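Local structure of 1,4-dihydroxy-2-naphthoyl-CoA hydrolase (Escherichia coli, 4K49) at residues A[66-69]-A[70-73]. The protein hydrolyses the thioester of 1,4-dihydroxy-2-naphthoyl-CoA, releasing 1,4-dihydroxy-2-naphthoate and CoA in menaquinone biosynthesis, and also cleaves many other acyl-CoA thioesters. Numbering follows the deposited sequence.
With HFQ (2,4-dihydroxyphenacyl coenzyme A), chain F.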
loop_
_atom_site.group_PDB
_atom_site.type_symbol
_atom_site.label_atom_id
_atom_site.label_comp_id
_atom_site.label_asym_id
_atom_site.label_seq_id
_atom_site.Cartn_x
_atom_site.Cartn_y
_atom_site.Cartn_z
ATOM N N GLY A 66 -3.162 -9.267 6.781
ATOM C CA GLY A 66 -4.460 -9.822 6.417
ATOM C C GLY A 66 -4.396 -10.976 5.421
ATOM O O GLY A 66 -5.113 -11.980 5.565
ATOM N N SER A 67 -3.540 -10.853 4.411
ATOM C CA SER A 67 -3.414 -11.899 3.400
ATOM C C SER A 67 -2.822 -13.176 3.986
ATOM O O SER A 67 -3.261 -14.280 3.652
ATOM C CB SER A 67 -2.542 -11.440 2.227
ATOM O OG SER A 67 -3.096 -10.338 1.523
ATOM N N VAL A 68 -1.803 -13.058 4.829
ATOM C CA VAL A 68 -1.206 -14.291 5.341
ATOM C C VAL A 68 -2.110 -14.896 6.409
ATOM O O VAL A 68 -2.202 -16.118 6.534
ATOM C CB VAL A 68 0.266 -14.121 5.806
ATOM C CG1 VAL A 68 0.344 -13.482 7.165
ATOM C CG2 VAL A 68 0.958 -15.484 5.839
ATOM N N ALA A 69 -2.801 -14.041 7.160
ATOM C CA ALA A 69 -3.810 -14.531 8.092
ATOM C C ALA A 69 -4.846 -15.316 7.308
ATOM O O ALA A 69 -5.273 -16.397 7.726
ATOM C CB ALA A 69 -4.463 -13.396 8.828
ATOM N N GLY A 70 -5.258 -14.771 6.168
ATOM C CA GLY A 70 -6.266 -15.439 5.364
ATOM C C GLY A 70 -5.740 -16.786 4.909
ATOM O O GLY A 70 -6.429 -17.801 5.004
ATOM N N TYR A 71 -4.501 -16.787 4.427
ATOM C CA TYR A 71 -3.847 -18.006 3.946
ATOM C C TYR A 71 -3.861 -19.086 5.018
ATOM O O TYR A 71 -4.170 -20.261 4.754
ATOM C CB TYR A 71 -2.407 -17.670 3.542
ATOM C CG TYR A 71 -1.516 -18.878 3.281
ATOM C CD1 TYR A 71 -1.675 -19.653 2.139
ATOM C CD2 TYR A 71 -0.501 -19.215 4.166
ATOM C CE1 TYR A 71 -0.851 -20.750 1.896
ATOM C CE2 TYR A 71 0.326 -20.300 3.933
ATOM C CZ TYR A 71 0.144 -21.062 2.797
ATOM O OH TYR A 71 0.971 -22.137 2.571
ATOM N N LEU A 72 -3.554 -18.671 6.243
ATOM C CA LEU A 72 -3.489 -19.589 7.369
ATOM C C LEU A 72 -4.880 -20.085 7.762
ATOM O O LEU A 72 -5.010 -21.033 8.548
ATOM C CB LEU A 72 -2.789 -18.927 8.567
ATOM C CG LEU A 72 -1.302 -18.586 8.448
ATOM C CD1 LEU A 72 -0.828 -17.852 9.685
ATOM C CD2 LEU A 72 -0.453 -19.845 8.235
ATOM N N CYS A 73 -5.921 -19.440 7.236
ATOM C CA CYS A 73 -7.289 -19.928 7.433
ATOM C C CYS A 73 -7.799 -20.786 6.272
ATOM O O CYS A 73 -8.980 -21.130 6.216
ATOM C CB CYS A 73 -8.244 -18.770 7.717
ATOM S SG CYS A 73 -7.900 -17.989 9.317
HETATM C CB HFQ F . -2.184 -10.360 -1.689
HETATM N N1A HFQ F . -5.869 -18.653 -10.717
HETATM O O1A HFQ F . -12.436 -13.109 -15.034
HETATM P P1A HFQ F . -11.372 -12.197 -14.399
HETATM C C1B HFQ F . -0.776 -9.968 -1.146
HETATM O O1B HFQ F . -0.227 -8.907 -1.587
HETATM C C1D HFQ F . -7.340 -15.316 -14.030
HETATM S S1P HFQ F . -2.070 -11.149 -3.288
HETATM C C2A HFQ F . -5.138 -17.861 -11.518
HETATM O O2A HFQ F . -11.112 -10.974 -15.294
HETATM P P2A HFQ F . -12.165 -12.716 -11.812
HETATM C C2B HFQ F . -0.057 -10.808 -0.161
HETATM O O2B HFQ F . 2.040 -12.992 2.680
HETATM C C2D HFQ F . -8.305 -15.316 -15.056
HETATM O O2D HFQ F . -8.175 -16.428 -15.950
HETATM C C2P HFQ F . -1.592 -9.911 -4.467
HETATM N N3A HFQ F . -5.731 -17.001 -12.366
HETATM O O3A HFQ F . -11.835 -11.706 -12.996
HETATM C C3B HFQ F . 0.885 -10.169 0.658
HETATM O O3B HFQ F . -1.206 -12.858 -0.811
HETATM C C3D HFQ F . -7.992 -14.113 -15.769
HETATM O O3D HFQ F . -6.759 -14.376 -16.489
HETATM P P3D HFQ F . -6.690 -14.340 -18.133
HETATM C C3P HFQ F . -2.643 -8.934 -4.889
HETATM C C4A HFQ F . -7.081 -16.927 -12.424
HETATM O O4A HFQ F . -13.156 -12.110 -10.931
HETATM C C4B HFQ F . 1.575 -10.899 1.591
HETATM C C4D HFQ F . -7.674 -13.168 -14.732
HETATM O O4D HFQ F . -7.323 -13.972 -13.570
HETATM N N4P HFQ F . -3.824 -9.474 -5.347
HETATM C C5A HFQ F . -7.872 -17.728 -11.616
HETATM O O5A HFQ F . -12.737 -14.041 -12.326
HETATM C C5B HFQ F . 1.337 -12.271 1.724
HETATM C C5D HFQ F . -8.853 -12.344 -14.440
HETATM O O5D HFQ F . -10.040 -13.002 -14.215
HETATM C C5P HFQ F . -3.892 -10.149 -6.591
HETATM O O5P HFQ F . -2.850 -10.262 -7.334
HETATM C C6A HFQ F . -7.219 -18.623 -10.732
HETATM N N6A HFQ F . -7.984 -19.480 -9.859
HETATM O O6A HFQ F . -10.815 -12.981 -11.082
HETATM C C6B HFQ F . 0.400 -12.914 0.909
HETATM C C6P HFQ F . -5.192 -10.736 -7.084
HETATM N N7A HFQ F . -9.179 -17.416 -11.899
HETATM O O7A HFQ F . -7.023 -15.821 -18.677
HETATM C C7B HFQ F . -0.288 -12.190 -0.027
HETATM C C7P HFQ F . -5.541 -10.184 -8.474
HETATM C C8A HFQ F . -9.214 -16.470 -12.855
HETATM O O8A HFQ F . -7.659 -13.397 -18.661
HETATM N N8P HFQ F . -6.896 -10.433 -8.929
HETATM N N9A HFQ F . -7.937 -16.182 -13.173
HETATM O O9A HFQ F . -5.269 -13.941 -18.555
HETATM C C9P HFQ F . -7.194 -11.713 -9.579
HETATM O O9P HFQ F . -6.332 -12.507 -9.713
HETATM C CAP HFQ F . -8.623 -11.936 -10.044
HETATM O OAP HFQ F . -9.400 -10.813 -9.744
HETATM C CBP HFQ F . -9.248 -13.156 -9.361
HETATM C CCP HFQ F . -10.668 -13.128 -9.724
HETATM C CDP HFQ F . -8.588 -14.435 -9.911
HETATM C CEP HFQ F . -9.077 -13.053 -7.899
#
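Val68 and Tyr71 touch loosely along one flank of the last turns of helix 55-72, where CG2 of Val68 lies 4.3 Å from CD2 of Tyr71. Tyr71 CG stands anti to the backbone N (chi1 169°), which lays the ring beside Val68, with Val68 O at its edge and near its plane. The tight part is this carbonyl, which accepts a hydrogen bond from Leu72 N at 2.9 Å and is covered by Leu72 CG at 3.3 Å. Gly70 N to Gly66 O and Tyr71 N to Ser67 O, each 2.9 Å, are further i to i-4 hydrogen bonds. The helix slackens at its C-terminal end, where Cys73 N bonds only weakly to Ala69 O (3.1 Å, 123°) and also donates to the nearer Gly70 O at 2.8 Å, a tighter i to i-3 turn; Tyr71 and Cys73 are partly exposed. On the ligand side, Ser67 CB packs 3.3 Å from C7B of the dihydroxyphenyl ring, while its OG hydrogen-bonds to the backbone O of Glu63, the inferred nucleophile or proton acceptor. Tyr71 also makes a cation-pi contact with Arg5 and meets Phe50 of the second subunit. This is the C-terminal end of the central hot-dog helix, with Ala69 and Cys73 against Trp114 of strand 111-119 and Val68 and Ala69 against Leu36 of strand 36-41.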